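Hypothetical sugar kinase (Cytophaga hutchinsonii, PDB 3R8E) probably phosphorylates a sugar at the expense of ATP, as a ROK-family kinase with a ribonuclease H-like fold. Local coordinates at residues S251-M259 against K283-T291; K142-L150 against S158-L166. All blocks are in the same frame, centred on the assembly; numbering follows the deposited sequence.

Interaction 2 comes first along the chain and closes before interaction 1 opens. It is the hairpin of strands 147-152 and 156-162, part of a five-stranded mixed sheet that strands 263-267 and 298-301 extend. Interaction 1 lies farther out, where helix 235-259 meets the end of helix 274-288. The two centres are about 17 Å apart, yet the contacts touch. Helix 235-259 is the link: its Leu252 and Ile255 pack on Leu150 and Ile148 of the hairpin, while Val253, Val256 and Arg257 serve interaction 1. The order is thus sheet, helix, second helix. Both contacts also reach the second subunit, so this layered region forms part of the dimer interface.

Interaction 1. Residues S251-M259 against K283-T291; sequences SLVNIVRVM and KAMLEHLPT
Val253 and Val256 meet Met285, His288 and Leu289 in a buried apolar contact between two helices. The CG2 methyl of Val253 lies 3.8 Å from CB of His288, and the two side chains cross at about a right angle. CG1 of Val253 touches both this CB and CD2 of Leu289. One turn on, Val256 divides its branches between two partners. Its CG1 packs 3.9 Å from Leu289 CD1. Its CG2 meets the terminal CE of Met285, a selenomethionine, at 3.7 Å. The bend of Met285 at its last torsion (chi3 81°) brings CE to this methyl and also to CB of Leu252.

The helices are 235-259 and 274-288, linked through strand 263-267 in the ribonuclease H-like fold of this ROK-family protein. The axes of the short segments 251-259 and 283-288 come within 9.3 Å and cross at -51°. Val253 and Met285 have the nearest CA atoms. The chain leaves helical geometry at Leu289, and Pro290 takes the N-cap position, right before helix 291-294.

Arg257 supplies the polar part. Its chain bends at chi2 (-57°) and slides past Leu289 in the opposite direction, with Arg257 NE 3.7 Å from Leu289 CD2. Pro290 CD lies over one face of the guanidinium, 3.4 Å from Arg257 NH2. Water 1 sits at the guanidinium edge, in plane. It accepts a hydrogen bond from Arg257 NE (2.8 Å) and donates one to His288 O (2.7 Å), so it bridges the segments. NH1 makes a weak hydrogen bond to Tyr293 OH. In the second subunit, His179 packs on Arg257 and Leu181 on His288.

Interaction 2. Residues K142-L150 against S158-L166; sequences KRMQTFILL and SGVMMNGKL
Gln145 O accepts a straight hydrogen bond from Gly164 N (2.9 Å, 168° at the hydrogen). The donor is tilted from the carbonyl plane. Gly164 belongs to a type I' turn from Met162 to Lys165, which leads into strand 165-166.

Thr146 follows, with OG1 beside its backbone N (chi1 -55°). This places Thr146 OG1 3.0 Å from Asn163 N, which donates a hydrogen bond to it. Asn163 ND2 bonds to Gly170 O of the second subunit. A valine in place of Thr146 would probably leave Asn163 N without its acceptor and hold the turn less firmly.

Phe147 begins the regular pairing. Its N and O both bond to Met161, in an antiparallel hydrogen-bonded pair. Its ring lies beside the Met161 side chain, pointing the same way, and Phe147 CE2 comes within 3.5 Å of Met161 CG. Met161 CB makes an off-centre CH-pi contact, 4.2 Å from the centroid of the Phe147 ring.

These strands, 147-152 and 156-162, form a beta hairpin within the mixed sheet. Strand 263-267 lies on the other side of 147-152 and pairs with it in parallel.

Ile148 faces Val160 in a non-hydrogen-bonded pair. The side chains cross obliquely, Ile148 CG1 to Val160 CG2 at 3.6 Å, and Ile255 of helix 235-259 packs on Ile148. Leu149 pairs with Gly159 through two hydrogen bonds, and Leu149 N lies nearly in line with the Gly159 carbonyl, 2.9 Å from Gly159 O. The Leu149 side chain packs on Ala131 of helix 127-138, as Met161 does on Tyr136. Leu150 CD2 touches Ser158 CB at 3.8 Å, on the face shared with Ile148.

Interaction 1. Residues S251-M259 against K283-T291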
ATOM      1  N   SER A 251      11.605  -0.554   1.350  1.00 15.98           N
ATOM      2  CA  SER A 251      10.353   0.062   0.885  1.00 14.69           C
ATOM      3  C   SER A 251       9.445  -0.987   0.230  1.00 16.60           C
ATOM      4  O   SER A 251       8.224  -0.934   0.410  1.00 14.15           O
ATOM      5  CB  SER A 251      10.624   1.220  -0.067  1.00 18.27           C
ATOM      6  OG  SER A 251      10.903   2.390   0.686  1.00 23.29           O
ATOM      7  N   LEU A 252      10.035  -1.969  -0.484  1.00 14.01           N
ATOM      8  CA  LEU A 252       9.254  -3.051  -1.096  1.00 13.44           C
ATOM      9  C   LEU A 252       8.589  -3.914  -0.014  1.00 17.19           C
ATOM     10  O   LEU A 252       7.468  -4.361  -0.229  1.00 15.82           O
ATOM     11  CB  LEU A 252      10.096  -3.911  -2.059  1.00 13.55           C
ATOM     12  CG  LEU A 252      10.298  -3.298  -3.456  1.00 16.94           C
ATOM     13  CD1 LEU A 252      11.461  -3.956  -4.186  1.00 16.72           C
ATOM     14  CD2 LEU A 252       9.014  -3.365  -4.296  1.00 19.17           C
ATOM     15  N   VAL A 253       9.233  -4.077   1.169  1.00 14.69           N
ATOM     16  CA  VAL A 253       8.629  -4.800   2.307  1.00 14.51           C
ATOM     17  C   VAL A 253       7.286  -4.134   2.651  1.00 16.93           C
ATOM     18  O   VAL A 253       6.267  -4.818   2.789  1.00 15.73           O
ATOM     19  CB  VAL A 253       9.583  -4.845   3.534  1.00 18.50           C
ATOM     20  CG1 VAL A 253       8.828  -5.176   4.829  1.00 17.90           C
ATOM     21  CG2 VAL A 253      10.721  -5.839   3.298  1.00 18.73           C
ATOM     22  N   ASN A 254       7.284  -2.791   2.735  1.00 14.33           N
ATOM     23  CA  ASN A 254       6.073  -2.032   3.051  1.00 12.92           C
ATOM     24  C   ASN A 254       5.013  -2.131   1.956  1.00 16.04           C
ATOM     25  O   ASN A 254       3.835  -2.268   2.285  1.00 14.83           O
ATOM     26  CB  ASN A 254       6.405  -0.568   3.338  1.00 14.36           C
ATOM     27  CG  ASN A 254       7.078  -0.368   4.666  1.00 26.81           C
ATOM     28  OD1 ASN A 254       7.098  -1.263   5.509  1.00 21.49           O
ATOM     29  ND2 ASN A 254       7.646   0.811   4.880  1.00 22.17           N
ATOM     30  N   ILE A 255       5.413  -2.060   0.670  1.00 12.91           N
ATOM     31  CA  ILE A 255       4.485  -2.162  -0.467  1.00 11.61           C
ATOM     32  C   ILE A 255       3.843  -3.550  -0.464  1.00 14.67           C
ATOM     33  O   ILE A 255       2.628  -3.670  -0.596  1.00 14.01           O
ATOM     34  CB  ILE A 255       5.192  -1.857  -1.818  1.00 14.79           C
ATOM     35  CG1 ILE A 255       5.693  -0.403  -1.854  1.00 15.07           C
ATOM     36  CG2 ILE A 255       4.275  -2.143  -3.017  1.00 15.40           C
ATOM     37  CD1 ILE A 255       6.841  -0.149  -2.841  1.00 17.22           C
ATOM     38  N   VAL A 256       4.662  -4.591  -0.280  1.00 12.27           N
ATOM     39  CA  VAL A 256       4.185  -5.974  -0.263  1.00 12.08           C
ATOM     40  C   VAL A 256       3.210  -6.187   0.918  1.00 14.95           C
ATOM     41  O   VAL A 256       2.178  -6.823   0.728  1.00 15.30           O
ATOM     42  CB  VAL A 256       5.388  -6.948  -0.233  1.00 16.39           C
ATOM     43  CG1 VAL A 256       4.964  -8.354   0.151  1.00 16.96           C
ATOM     44  CG2 VAL A 256       6.093  -6.955  -1.586  1.00 15.37           C
ATOM     45  N   ARG A 257       3.514  -5.652   2.116  1.00 12.74           N
ATOM     46  CA  ARG A 257       2.623  -5.826   3.271  1.00 13.25           C
ATOM     47  C   ARG A 257       1.261  -5.184   3.016  1.00 15.69           C
ATOM     48  O   ARG A 257       0.232  -5.736   3.397  1.00 16.55           O
ATOM     49  CB  ARG A 257       3.242  -5.247   4.561  1.00 14.19           C
ATOM     50  CG  ARG A 257       4.304  -6.138   5.211  1.00 15.51           C
ATOM     51  CD  ARG A 257       3.767  -7.533   5.543  1.00 16.53           C
ATOM     52  NE  ARG A 257       4.562  -8.219   6.562  1.00 19.01           N
ATOM     53  CZ  ARG A 257       4.141  -9.277   7.250  1.00 29.04           C
ATOM     54  NH1 ARG A 257       2.925  -9.769   7.046  1.00 20.51           N
ATOM     55  NH2 ARG A 257       4.917  -9.827   8.176  1.00 20.63           N
ATOM     56  N   VAL A 258       1.254  -4.044   2.331  1.00 11.69           N
ATOM     57  CA  VAL A 258      -0.000  -3.352   2.056  1.00 11.56           C
ATOM     58  C   VAL A 258      -0.806  -4.010   0.910  1.00 14.98           C
ATOM     59  O   VAL A 258      -2.018  -4.220   1.062  1.00 15.05           O
ATOM     60  CB  VAL A 258       0.272  -1.850   1.737  1.00 16.03           C
ATOM     61  CG1 VAL A 258      -0.982  -1.159   1.208  1.00 15.73           C
ATOM     62  CG2 VAL A 258       0.814  -1.105   2.954  1.00 16.49           C
HETATM   63  N   MSE A 259      -0.140  -4.317  -0.225  1.00 11.00           N
HETATM   64  CA  MSE A 259      -0.766  -4.792  -1.462  0.53  9.06           C
HETATM   65  C   MSE A 259      -0.891  -6.307  -1.605  1.00 14.37           C
HETATM   66  O   MSE A 259      -1.713  -6.765  -2.401  1.00 14.30           O
HETATM   67  CB  MSE A 259       0.028  -4.274  -2.675  0.53  9.73           C
HETATM   68  CG  MSE A 259       0.145  -2.761  -2.719  0.53 13.97           C
HETATM   69 SE   MSE A 259      -1.568  -1.927  -3.063  0.40 18.95          SE
HETATM   70  CE  MSE A 259      -1.587  -2.144  -4.936  0.53 16.60           C
ATOM     71  N   LYS A 283      17.674  -9.776   0.113  1.00 21.88           N
ATOM     72  CA  LYS A 283      18.054 -10.033   1.502  1.00 22.56           C
ATOM     73  C   LYS A 283      17.120  -9.279   2.467  1.00 26.40           C
ATOM     74  O   LYS A 283      16.610  -9.893   3.402  1.00 25.77           O
ATOM     75  CB  LYS A 283      19.528  -9.658   1.743  1.00 26.02           C
ATOM     76  CG  LYS A 283      20.078 -10.121   3.091  1.00 39.90           C
ATOM     77  CD  LYS A 283      21.549  -9.746   3.277  1.00 50.46           C
ATOM     78  CE  LYS A 283      21.746  -8.398   3.934  1.00 62.14           C
ATOM     79  NZ  LYS A 283      23.188  -8.059   4.062  1.00 75.24           N
ATOM     80  N   ALA A 284      16.862  -7.976   2.207  1.00 23.28           N
ATOM     81  CA  ALA A 284      15.972  -7.151   3.031  1.00 22.82           C
ATOM     82  C   ALA A 284      14.553  -7.727   3.053  1.00 23.85           C
ATOM     83  O   ALA A 284      13.939  -7.782   4.111  1.00 22.87           O
ATOM     84  CB  ALA A 284      15.950  -5.715   2.519  1.00 23.46           C
HETATM   85  N   MSE A 285      14.067  -8.220   1.900  1.00 19.11           N
HETATM   86  CA  MSE A 285      12.733  -8.808   1.770  1.00 17.61           C
HETATM   87  C   MSE A 285      12.642 -10.131   2.541  1.00 21.82           C
HETATM   88  O   MSE A 285      11.658 -10.361   3.234  1.00 20.86           O
HETATM   89  CB  MSE A 285      12.374  -9.000   0.293  1.00 18.53           C
HETATM   90  CG  MSE A 285      12.263  -7.674  -0.456  1.00 23.80           C
HETATM   91 SE   MSE A 285      11.508  -7.892  -2.226  0.75 29.71          SE
HETATM   92  CE  MSE A 285       9.649  -7.971  -1.641  1.00 25.86           C
ATOM     93  N   LEU A 286      13.684 -10.972   2.468  1.00 20.87           N
ATOM     94  CA  LEU A 286      13.695 -12.238   3.197  1.00 22.08           C
ATOM     95  C   LEU A 286      13.805 -12.008   4.708  1.00 26.77           C
ATOM     96  O   LEU A 286      13.223 -12.772   5.468  1.00 27.19           O
ATOM     97  CB  LEU A 286      14.841 -13.139   2.720  1.00 23.00           C
ATOM     98  CG  LEU A 286      14.764 -13.691   1.290  1.00 27.74           C
ATOM     99  CD1 LEU A 286      16.114 -14.266   0.870  1.00 29.06           C
ATOM    100  CD2 LEU A 286      13.694 -14.768   1.166  1.00 30.36           C
ATOM    101  N   GLU A 287      14.535 -10.954   5.135  1.00 23.67           N
ATOM    102  CA  GLU A 287      14.716 -10.616   6.552  1.00 24.17           C
ATOM    103  C   GLU A 287      13.421 -10.165   7.228  1.00 26.95           C
ATOM    104  O   GLU A 287      13.204 -10.498   8.393  1.00 26.29           O
ATOM    105  CB  GLU A 287      15.753  -9.495   6.714  1.00 26.00           C
ATOM    106  CG  GLU A 287      17.198  -9.969   6.755  1.00 39.14           C
ATOM    107  CD  GLU A 287      18.271  -8.892   6.745  1.00 59.93           C
ATOM    108  OE1 GLU A 287      17.934  -7.694   6.891  1.00 52.95           O
ATOM    109  OE2 GLU A 287      19.461  -9.254   6.600  1.00 52.35           O
ATOM    110  N   HIS A 288      12.583  -9.385   6.516  1.00 22.63           N
ATOM    111  CA  HIS A 288      11.387  -8.776   7.096  1.00 22.24           C
ATOM    112  C   HIS A 288      10.048  -9.415   6.700  1.00 25.28           C
ATOM    113  O   HIS A 288       9.039  -9.099   7.332  1.00 25.57           O
ATOM    114  CB  HIS A 288      11.346  -7.284   6.738  1.00 22.34           C
ATOM    115  CG  HIS A 288      12.529  -6.516   7.242  1.00 26.44           C
ATOM    116  ND1 HIS A 288      12.672  -6.210   8.581  1.00 29.10           N
ATOM    117  CD2 HIS A 288      13.582  -6.007   6.563  1.00 28.21           C
ATOM    118  CE1 HIS A 288      13.799  -5.525   8.674  1.00 29.11           C
ATOM    119  NE2 HIS A 288      14.385  -5.386   7.487  1.00 28.96           N
ATOM    120  N   LEU A 289      10.013 -10.261   5.663  1.00 20.31           N
ATOM    121  CA  LEU A 289       8.757 -10.879   5.237  1.00 19.03           C
ATOM    122  C   LEU A 289       8.731 -12.381   5.502  1.00 23.33           C
ATOM    123  O   LEU A 289       9.725 -13.051   5.233  1.00 23.39           O
ATOM    124  CB  LEU A 289       8.481 -10.634   3.739  1.00 17.78           C
ATOM    125  CG  LEU A 289       8.259  -9.183   3.282  1.00 20.55           C
ATOM    126  CD1 LEU A 289       8.400  -9.077   1.778  1.00 20.54           C
ATOM    127  CD2 LEU A 289       6.896  -8.633   3.746  1.00 19.64           C
ATOM    128  N   PRO A 290       7.572 -12.942   5.927  1.00 20.41           N
ATOM    129  CA  PRO A 290       7.487 -14.404   6.107  1.00 21.11           C
ATOM    130  C   PRO A 290       7.461 -15.138   4.759  1.00 23.83           C
ATOM    131  O   PRO A 290       7.288 -14.510   3.706  1.00 22.67           O
ATOM    132  CB  PRO A 290       6.181 -14.592   6.887  1.00 22.85           C
ATOM    133  CG  PRO A 290       5.349 -13.415   6.520  1.00 25.81           C
ATOM    134  CD  PRO A 290       6.300 -12.277   6.279  1.00 20.91           C
ATOM    135  N   THR A 291       7.602 -16.475   4.794  1.00 20.66           N
ATOM    136  CA  THR A 291       7.655 -17.327   3.594  1.00 20.43           C
ATOM    137  C   THR A 291       6.363 -17.244   2.743  1.00 21.77           C
ATOM    138  O   THR A 291       6.434 -17.485   1.530  1.00 19.95           O
ATOM    139  CB  THR A 291       8.002 -18.777   3.948  1.00 27.37           C
ATOM    140  OG1 THR A 291       7.054 -19.290   4.874  1.00 27.23           O
ATOM    141  CG2 THR A 291       9.416 -18.917   4.501  1.00 27.94           C
TER
HETATM  142  O   HOH W   1       7.052  -7.230   7.286  1.00 26.21           O

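Interaction 2. Residues K142-L150 against S158-L166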
ATOM      1  N   LYS A 142       4.845 -10.247 -20.186  1.00 19.37           N
ATOM      2  CA  LYS A 142       3.522  -9.821 -20.623  1.00 19.69           C
ATOM      3  C   LYS A 142       2.431 -10.759 -20.095  1.00 22.74           C
ATOM      4  O   LYS A 142       2.630 -11.980 -19.996  1.00 22.17           O
ATOM      5  CB  LYS A 142       3.426  -9.660 -22.150  1.00 23.68           C
ATOM      6  CG  LYS A 142       3.674 -10.910 -22.977  1.00 35.52           C
ATOM      7  CD  LYS A 142       3.199 -10.703 -24.412  1.00 45.69           C
ATOM      8  CE  LYS A 142       3.284 -11.970 -25.223  1.00 58.56           C
ATOM      9  NZ  LYS A 142       2.693 -11.795 -26.576  1.00 70.15           N
ATOM     10  N   ARG A 143       1.307 -10.145 -19.688  1.00 19.27           N
ATOM     11  CA  ARG A 143       0.096 -10.778 -19.155  1.00 19.60           C
ATOM     12  C   ARG A 143       0.280 -11.323 -17.719  1.00 21.51           C
ATOM     13  O   ARG A 143      -0.662 -11.902 -17.170  1.00 21.05           O
ATOM     14  CB  ARG A 143      -0.485 -11.853 -20.099  1.00 23.60           C
ATOM     15  CG  ARG A 143      -0.977 -11.311 -21.445  1.00 39.62           C
ATOM     16  CD  ARG A 143      -2.297 -10.561 -21.338  1.00 53.60           C
ATOM     17  NE  ARG A 143      -2.644  -9.889 -22.589  1.00 65.01           N
ATOM     18  CZ  ARG A 143      -3.781  -9.234 -22.801  1.00 80.47           C
ATOM     19  NH1 ARG A 143      -4.702  -9.159 -21.846  1.00 66.38           N
ATOM     20  NH2 ARG A 143      -4.011  -8.654 -23.972  1.00 70.09           N
HETATM   21  N   MSE A 144       1.445 -11.065 -17.081  1.00 17.30           N
HETATM   22  CA  MSE A 144       1.652 -11.374 -15.657  1.00 15.26           C
HETATM   23  C   MSE A 144       0.574 -10.573 -14.929  1.00 18.91           C
HETATM   24  O   MSE A 144       0.492  -9.360 -15.128  1.00 17.97           O
HETATM   25  CB  MSE A 144       3.066 -10.977 -15.229  1.00 15.85           C
HETATM   26  CG  MSE A 144       3.367 -11.284 -13.769  1.00 20.41           C
HETATM   27 SE   MSE A 144       5.279 -11.272 -13.423  0.75 26.44          SE
HETATM   28  CE  MSE A 144       5.723  -9.491 -13.838  1.00 22.65           C
ATOM     29  N   GLN A 145      -0.321 -11.255 -14.201  1.00 16.46           N
ATOM     30  CA  GLN A 145      -1.527 -10.637 -13.657  1.00 15.21           C
ATOM     31  C   GLN A 145      -1.315  -9.655 -12.509  1.00 16.81           C
ATOM     32  O   GLN A 145      -2.032  -8.653 -12.441  1.00 16.58           O
ATOM     33  CB  GLN A 145      -2.522 -11.720 -13.209  1.00 16.78           C
ATOM     34  CG  GLN A 145      -3.083 -12.559 -14.369  1.00 22.74           C
ATOM     35  CD  GLN A 145      -3.875 -11.757 -15.378  1.00 33.95           C
ATOM     36  OE1 GLN A 145      -3.397 -11.419 -16.467  1.00 31.96           O
ATOM     37  NE2 GLN A 145      -5.115 -11.469 -15.061  1.00 22.79           N
ATOM     38  N   THR A 146      -0.406  -9.965 -11.578  1.00 13.34           N
ATOM     39  CA  THR A 146      -0.225  -9.137 -10.387  1.00 13.00           C
ATOM     40  C   THR A 146       1.251  -8.832 -10.180  1.00 16.30           C
ATOM     41  O   THR A 146       2.029  -9.734  -9.871  1.00 16.20           O
ATOM     42  CB  THR A 146      -0.857  -9.855  -9.178  1.00 18.77           C
ATOM     43  OG1 THR A 146      -2.228 -10.144  -9.493  1.00 18.04           O
ATOM     44  CG2 THR A 146      -0.777  -9.026  -7.886  1.00 17.92           C
ATOM     45  N   PHE A 147       1.634  -7.556 -10.354  1.00 12.80           N
ATOM     46  CA  PHE A 147       3.026  -7.142 -10.179  1.00 11.34           C
ATOM     47  C   PHE A 147       3.153  -5.652  -9.984  1.00 13.93           C
ATOM     48  O   PHE A 147       2.245  -4.893 -10.320  1.00 13.70           O
ATOM     49  CB  PHE A 147       3.896  -7.559 -11.395  1.00 13.14           C
ATOM     50  CG  PHE A 147       3.613  -6.841 -12.697  1.00 13.82           C
ATOM     51  CD1 PHE A 147       4.300  -5.677 -13.033  1.00 16.16           C
ATOM     52  CD2 PHE A 147       2.710  -7.364 -13.614  1.00 14.18           C
ATOM     53  CE1 PHE A 147       4.054  -5.025 -14.245  1.00 16.56           C
ATOM     54  CE2 PHE A 147       2.478  -6.719 -14.835  1.00 16.88           C
ATOM     55  CZ  PHE A 147       3.148  -5.548 -15.136  1.00 15.04           C
ATOM     56  N   ILE A 148       4.326  -5.231  -9.509  1.00 12.33           N
ATOM     57  CA  ILE A 148       4.701  -3.827  -9.406  1.00 11.84           C
ATOM     58  C   ILE A 148       5.882  -3.586 -10.338  1.00 16.85           C
ATOM     59  O   ILE A 148       6.814  -4.396 -10.381  1.00 16.89           O
ATOM     60  CB  ILE A 148       5.017  -3.334  -7.951  1.00 14.80           C
ATOM     61  CG1 ILE A 148       5.295  -1.803  -7.942  1.00 15.17           C
ATOM     62  CG2 ILE A 148       6.209  -4.092  -7.334  1.00 15.36           C
ATOM     63  CD1 ILE A 148       5.268  -1.146  -6.576  1.00 14.70           C
ATOM     64  N   LEU A 149       5.825  -2.479 -11.085  1.00 14.02           N
ATOM     65  CA  LEU A 149       6.933  -2.004 -11.886  1.00 14.79           C
ATOM     66  C   LEU A 149       7.513  -0.812 -11.156  1.00 19.43           C
ATOM     67  O   LEU A 149       6.803   0.169 -10.955  1.00 18.17           O
ATOM     68  CB  LEU A 149       6.531  -1.645 -13.335  1.00 15.20           C
ATOM     69  CG  LEU A 149       7.584  -0.861 -14.159  1.00 20.17           C
ATOM     70  CD1 LEU A 149       8.841  -1.672 -14.366  1.00 20.60           C
ATOM     71  CD2 LEU A 149       7.046  -0.469 -15.511  1.00 22.08           C
ATOM     72  N   LEU A 150       8.766  -0.913 -10.708  1.00 17.23           N
ATOM     73  CA  LEU A 150       9.475   0.200 -10.088  1.00 18.99           C
ATOM     74  C   LEU A 150      10.418   0.792 -11.109  1.00 22.08           C
ATOM     75  O   LEU A 150      11.357   0.110 -11.535  1.00 20.68           O
ATOM     76  CB  LEU A 150      10.279  -0.214  -8.839  1.00 20.26           C
ATOM     77  CG  LEU A 150       9.585  -0.499  -7.541  1.00 25.90           C
ATOM     78  CD1 LEU A 150      10.634  -0.744  -6.464  1.00 26.60           C
ATOM     79  CD2 LEU A 150       8.728   0.676  -7.101  1.00 28.70           C
ATOM     80  N   SER A 158       6.128   4.229 -10.051  1.00 16.25           N
ATOM     81  CA  SER A 158       5.614   2.874  -9.897  0.50 15.27           C
ATOM     82  C   SER A 158       4.228   2.738 -10.480  1.00 18.52           C
ATOM     83  O   SER A 158       3.449   3.687 -10.468  1.00 17.76           O
ATOM     84  CB  SER A 158       5.600   2.447  -8.433  0.50 19.20           C
ATOM     85  OG  SER A 158       4.879   3.373  -7.640  0.50 28.55           O
ATOM     86  N   GLY A 159       3.948   1.548 -10.974  1.00 14.07           N
ATOM     87  CA  GLY A 159       2.665   1.180 -11.536  1.00 13.28           C
ATOM     88  C   GLY A 159       2.398  -0.236 -11.094  1.00 15.72           C
ATOM     89  O   GLY A 159       3.336  -1.034 -11.003  1.00 14.67           O
ATOM     90  N   VAL A 160       1.135  -0.557 -10.788  1.00 12.02           N
ATOM     91  CA  VAL A 160       0.797  -1.901 -10.331  1.00 12.09           C
ATOM     92  C   VAL A 160      -0.352  -2.486 -11.129  1.00 15.94           C
ATOM     93  O   VAL A 160      -1.390  -1.839 -11.296  1.00 15.92           O
ATOM     94  CB  VAL A 160       0.456  -1.907  -8.805  1.00 15.44           C
ATOM     95  CG1 VAL A 160      -0.139  -3.245  -8.369  1.00 15.96           C
ATOM     96  CG2 VAL A 160       1.677  -1.575  -7.959  1.00 14.84           C
HETATM   97  N   MSE A 161      -0.171  -3.739 -11.578  1.00 12.85           N
HETATM   98  CA  MSE A 161      -1.230  -4.548 -12.168  1.00 11.82           C
HETATM   99  C   MSE A 161      -1.721  -5.451 -11.054  1.00 15.98           C
HETATM  100  O   MSE A 161      -0.896  -6.020 -10.332  1.00 14.81           O
HETATM  101  CB  MSE A 161      -0.743  -5.383 -13.375  1.00 12.91           C
HETATM  102  CG  MSE A 161      -0.237  -4.551 -14.545  1.00 17.09           C
HETATM  103 SE   MSE A 161      -1.549  -3.350 -15.330  0.75 23.08          SE
HETATM  104  CE  MSE A 161      -2.869  -4.668 -15.873  1.00 20.43           C
HETATM  105  N   MSE A 162      -3.038  -5.558 -10.879  1.00 14.00           N
HETATM  106  CA  MSE A 162      -3.612  -6.440  -9.873  0.69 14.30           C
HETATM  107  C   MSE A 162      -4.722  -7.254 -10.510  1.00 19.12           C
HETATM  108  O   MSE A 162      -5.722  -6.693 -10.969  1.00 19.48           O
HETATM  109  CB  MSE A 162      -4.114  -5.655  -8.656  0.69 16.36           C
HETATM  110  CG  MSE A 162      -4.575  -6.553  -7.537  0.69 23.08           C
HETATM  111 SE   MSE A 162      -4.707  -5.592  -5.890  0.52 30.32          SE
HETATM  112  CE  MSE A 162      -2.779  -5.501  -5.494  0.69 26.52           C
ATOM    113  N   ASN A 163      -4.515  -8.582 -10.572  1.00 17.99           N
ATOM    114  CA  ASN A 163      -5.438  -9.549 -11.180  1.00 19.03           C
ATOM    115  C   ASN A 163      -5.778  -9.113 -12.630  1.00 23.63           C
ATOM    116  O   ASN A 163      -6.939  -9.150 -13.046  1.00 24.23           O
ATOM    117  CB  ASN A 163      -6.704  -9.739 -10.306  1.00 21.38           C
ATOM    118  CG  ASN A 163      -6.411  -9.882  -8.829  1.00 33.09           C
ATOM    119  OD1 ASN A 163      -6.736  -9.009  -8.032  1.00 29.42           O
ATOM    120  ND2 ASN A 163      -5.745 -10.956  -8.438  1.00 24.17           N
ATOM    121  N   GLY A 164      -4.746  -8.668 -13.356  1.00 19.84           N
ATOM    122  CA  GLY A 164      -4.842  -8.239 -14.748  1.00 19.95           C
ATOM    123  C   GLY A 164      -5.508  -6.904 -15.000  1.00 23.15           C
ATOM    124  O   GLY A 164      -5.834  -6.592 -16.150  1.00 22.34           O
ATOM    125  N   LYS A 165      -5.691  -6.094 -13.938  1.00 19.01           N
ATOM    126  CA  LYS A 165      -6.299  -4.764 -14.031  1.00 18.91           C
ATOM    127  C   LYS A 165      -5.357  -3.735 -13.442  1.00 20.23           C
ATOM    128  O   LYS A 165      -4.735  -4.003 -12.411  1.00 18.98           O
ATOM    129  CB  LYS A 165      -7.658  -4.714 -13.302  1.00 22.21           C
ATOM    130  CG  LYS A 165      -8.723  -5.686 -13.826  1.00 39.96           C
ATOM    131  CD  LYS A 165      -9.456  -5.163 -15.057  1.00 54.72           C
ATOM    132  CE  LYS A 165     -10.452  -6.173 -15.578  1.00 68.15           C
ATOM    133  NZ  LYS A 165     -11.145  -5.683 -16.798  1.00 77.99           N
ATOM    134  N   LEU A 166      -5.260  -2.559 -14.075  1.00 17.24           N
ATOM    135  CA  LEU A 166      -4.408  -1.489 -13.567  1.00 16.82           C
ATOM    136  C   LEU A 166      -4.943  -0.997 -12.217  1.00 19.25           C
ATOM    137  O   LEU A 166      -6.131  -0.676 -12.107  1.00 18.72           O
ATOM    138  CB  LEU A 166      -4.328  -0.330 -14.582  1.00 17.47           C
ATOM    139  CG  LEU A 166      -3.396   0.838 -14.234  1.00 22.11           C
ATOM    140  CD1 LEU A 166      -1.915   0.407 -14.256  1.00 21.39           C
ATOM    141  CD2 LEU A 166      -3.611   2.001 -15.200  1.00 26.16           C
TER